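Local coordinates for protein alpha-ketoglutarate-dependent 2,4-dichlorophenoxyacetate dioxygenase (Bradyrhizobium diazoefficiens, PDB 5BKE) that probably acts as a metal- and 2-oxoglutarate-dependent dioxygenase of the TfdA family, linked to herbicide degradation, at residues E161-V166 with L195-R200. Residues are numbered along the deposited sequence; the frame is centred on the assembly and turned at random.
Sequences EIEDLV and LQRLVR
Arg197 reaches back from its strand to the type I beta turn Ile162-Leu165, its chain bent at chi2 and chi3; its NH2 donates to Glu163 O (2.9 Å), at the guanidinium's edge and near its plane. The same NH2 makes a long salt bridge to Glu163 OE2 (3.6 Å), the two planes 73° apart; Glu163 OE1 is paired with Lys208. Leu198 N binds Leu165 O in a nearly straight bond (3.0 Å, 173°). Next to this turn, Val166 and Arg197 form an antiparallel non-hydrogen-bonded pair. Water 1 donates to Glu163 O and Leu165 O and accepts from Arg197 NE (2.7 Å) and Val199 N. Water 2 donates to Glu163 OE2 and Asp164 OD1 and accepts a weak hydrogen bond (3.2 Å) from Arg197 NH2. Apolar side chains meet as well: Val166 CG1 packs on Leu195 CB (3.7 Å), Ile162 CD1 touches Val199 CG2 (3.7 Å), and Leu198 CD2 lies against Ile162 CB (3.8 Å). The Leu198 side chain runs beside that of Leu165 and also touches Leu231 and Leu234 of helix 224-238. A leucine in place of Arg197 would probably leave Glu163 O without its direct donor and water 1 without one of its four partners. The exit of helix 156-162 into strand 166-169 is thus tied to strand 194-201 largely through two backbone carbonyls, Glu163 O and Leu165 O, each taking one direct and one water-borne hydrogen bond.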
loop_
_atom_site.group_PDB
_atom_site.type_symbol
_atom_site.label_atom_id
_atom_site.label_comp_id
_atom_site.label_asym_id
_atom_site.label_seq_id
_atom_site.Cartn_x
_atom_site.Cartn_y
_atom_site.Cartn_z
ATOM N N GLU C 161 -14.827 -4.485 25.220
ATOM C CA GLU C 161 -15.371 -4.391 26.581
ATOM C C GLU C 161 -16.893 -4.170 26.571
ATOM O O GLU C 161 -17.628 -4.854 27.291
ATOM C CB GLU C 161 -14.653 -3.281 27.379
ATOM C CG GLU C 161 -15.233 -2.974 28.769
ATOM C CD GLU C 161 -14.677 -1.705 29.424
ATOM O OE1 GLU C 161 -14.065 -0.847 28.732
ATOM O OE2 GLU C 161 -14.864 -1.556 30.655
ATOM N N ILE C 162 -17.353 -3.238 25.737
ATOM C CA ILE C 162 -18.756 -2.802 25.745
ATOM C C ILE C 162 -19.737 -3.651 24.912
ATOM O O ILE C 162 -20.949 -3.553 25.102
ATOM C CB ILE C 162 -18.888 -1.290 25.390
ATOM C CG1 ILE C 162 -18.477 -1.015 23.932
ATOM C CG2 ILE C 162 -18.112 -0.434 26.400
ATOM C CD1 ILE C 162 -18.779 0.386 23.448
ATOM N N GLU C 163 -19.206 -4.498 24.024
ATOM C CA GLU C 163 -20.001 -5.194 22.995
ATOM C C GLU C 163 -21.317 -5.826 23.481
ATOM O O GLU C 163 -22.363 -5.626 22.857
ATOM C CB GLU C 163 -19.127 -6.209 22.220
ATOM C CG GLU C 163 -19.831 -7.050 21.145
ATOM C CD GLU C 163 -20.384 -6.248 19.965
ATOM O OE1 GLU C 163 -19.743 -5.270 19.521
ATOM O OE2 GLU C 163 -21.474 -6.608 19.455
ATOM N N ASP C 164 -21.263 -6.561 24.592
ATOM C CA ASP C 164 -22.426 -7.321 25.077
ATOM C C ASP C 164 -23.086 -6.723 26.319
ATOM O O ASP C 164 -24.011 -7.318 26.879
ATOM C CB ASP C 164 -22.053 -8.792 25.317
ATOM C CG ASP C 164 -21.613 -9.501 24.038
ATOM O OD1 ASP C 164 -22.444 -9.665 23.122
ATOM O OD2 ASP C 164 -20.431 -9.885 23.944
ATOM N N LEU C 165 -22.633 -5.541 26.730
ATOM C CA LEU C 165 -23.190 -4.875 27.906
ATOM C C LEU C 165 -24.647 -4.415 27.727
ATOM O O LEU C 165 -25.069 -4.016 26.631
ATOM C CB LEU C 165 -22.282 -3.726 28.360
ATOM C CG LEU C 165 -20.864 -4.086 28.837
ATOM C CD1 LEU C 165 -20.133 -2.834 29.317
ATOM C CD2 LEU C 165 -20.855 -5.165 29.917
ATOM N N VAL C 166 -25.411 -4.517 28.811
ATOM C CA VAL C 166 -26.823 -4.140 28.826
ATOM C C VAL C 166 -27.043 -3.045 29.880
ATOM O O VAL C 166 -26.551 -3.152 31.015
ATOM C CB VAL C 166 -27.739 -5.379 29.067
ATOM C CG1 VAL C 166 -29.201 -4.989 29.216
ATOM C CG2 VAL C 166 -27.616 -6.381 27.921
ATOM N N LEU C 195 -34.488 -3.035 29.828
ATOM C CA LEU C 195 -33.149 -3.401 29.366
ATOM C C LEU C 195 -32.948 -2.954 27.929
ATOM O O LEU C 195 -33.866 -3.055 27.113
ATOM C CB LEU C 195 -32.902 -4.915 29.499
ATOM C CG LEU C 195 -32.998 -5.586 30.888
ATOM C CD1 LEU C 195 -32.718 -7.083 30.790
ATOM C CD2 LEU C 195 -32.096 -4.941 31.933
ATOM N N GLN C 196 -31.759 -2.421 27.642
ATOM C CA GLN C 196 -31.341 -2.060 26.285
ATOM C C GLN C 196 -29.866 -2.363 26.135
ATOM O O GLN C 196 -29.090 -2.166 27.074
ATOM C CB GLN C 196 -31.564 -0.565 25.966
ATOM C CG GLN C 196 -32.961 0.003 26.228
ATOM C CD GLN C 196 -33.984 -0.277 25.127
ATOM O OE1 GLN C 196 -33.692 -0.919 24.119
ATOM N NE2 GLN C 196 -35.194 0.224 25.321
ATOM N N ARG C 197 -29.485 -2.829 24.951
ATOM C CA ARG C 197 -28.071 -2.987 24.577
ATOM C C ARG C 197 -27.359 -1.636 24.607
ATOM O O ARG C 197 -27.935 -0.625 24.190
ATOM C CB ARG C 197 -27.948 -3.567 23.169
ATOM C CG ARG C 197 -28.443 -4.995 22.994
ATOM C CD ARG C 197 -27.471 -6.031 23.545
ATOM N NE ARG C 197 -26.147 -5.986 22.912
ATOM C CZ ARG C 197 -25.827 -6.597 21.775
ATOM N NH1 ARG C 197 -26.737 -7.299 21.119
ATOM N NH2 ARG C 197 -24.594 -6.496 21.285
ATOM N N LEU C 198 -26.121 -1.633 25.106
ATOM C CA LEU C 198 -25.248 -0.466 25.037
ATOM C C LEU C 198 -24.775 -0.231 23.608
ATOM O O LEU C 198 -24.570 0.909 23.193
ATOM C CB LEU C 198 -24.052 -0.630 25.986
ATOM C CG LEU C 198 -23.029 0.505 26.166
ATOM C CD1 LEU C 198 -23.677 1.829 26.562
ATOM C CD2 LEU C 198 -21.952 0.121 27.182
ATOM N N VAL C 199 -24.604 -1.319 22.860
ATOM C CA VAL C 199 -24.166 -1.249 21.466
ATOM C C VAL C 199 -25.270 -1.802 20.573
ATOM O O VAL C 199 -25.691 -2.963 20.725
ATOM C CB VAL C 199 -22.838 -2.007 21.237
ATOM C CG1 VAL C 199 -22.408 -1.919 19.772
ATOM C CG2 VAL C 199 -21.746 -1.458 22.146
ATOM N N ARG C 200 -25.743 -0.965 19.653
ATOM C CA ARG C 200 -26.844 -1.362 18.769
ATOM C C ARG C 200 -26.442 -1.348 17.299
ATOM O O ARG C 200 -25.465 -0.686 16.924
ATOM C CB ARG C 200 -28.115 -0.547 19.056
ATOM C CG ARG C 200 -28.078 0.919 18.649
ATOM C CD ARG C 200 -29.254 1.696 19.241
ATOM N NE ARG C 200 -30.574 1.230 18.787
ATOM C CZ ARG C 200 -31.735 1.783 19.153
ATOM N NH1 ARG C 200 -31.750 2.832 19.968
ATOM N NH2 ARG C 200 -32.888 1.299 18.693
HETATM O O HOH W 1 -24.419 -4.151 23.901
HETATM O O HOH W 2 -22.715 -8.950 20.310
#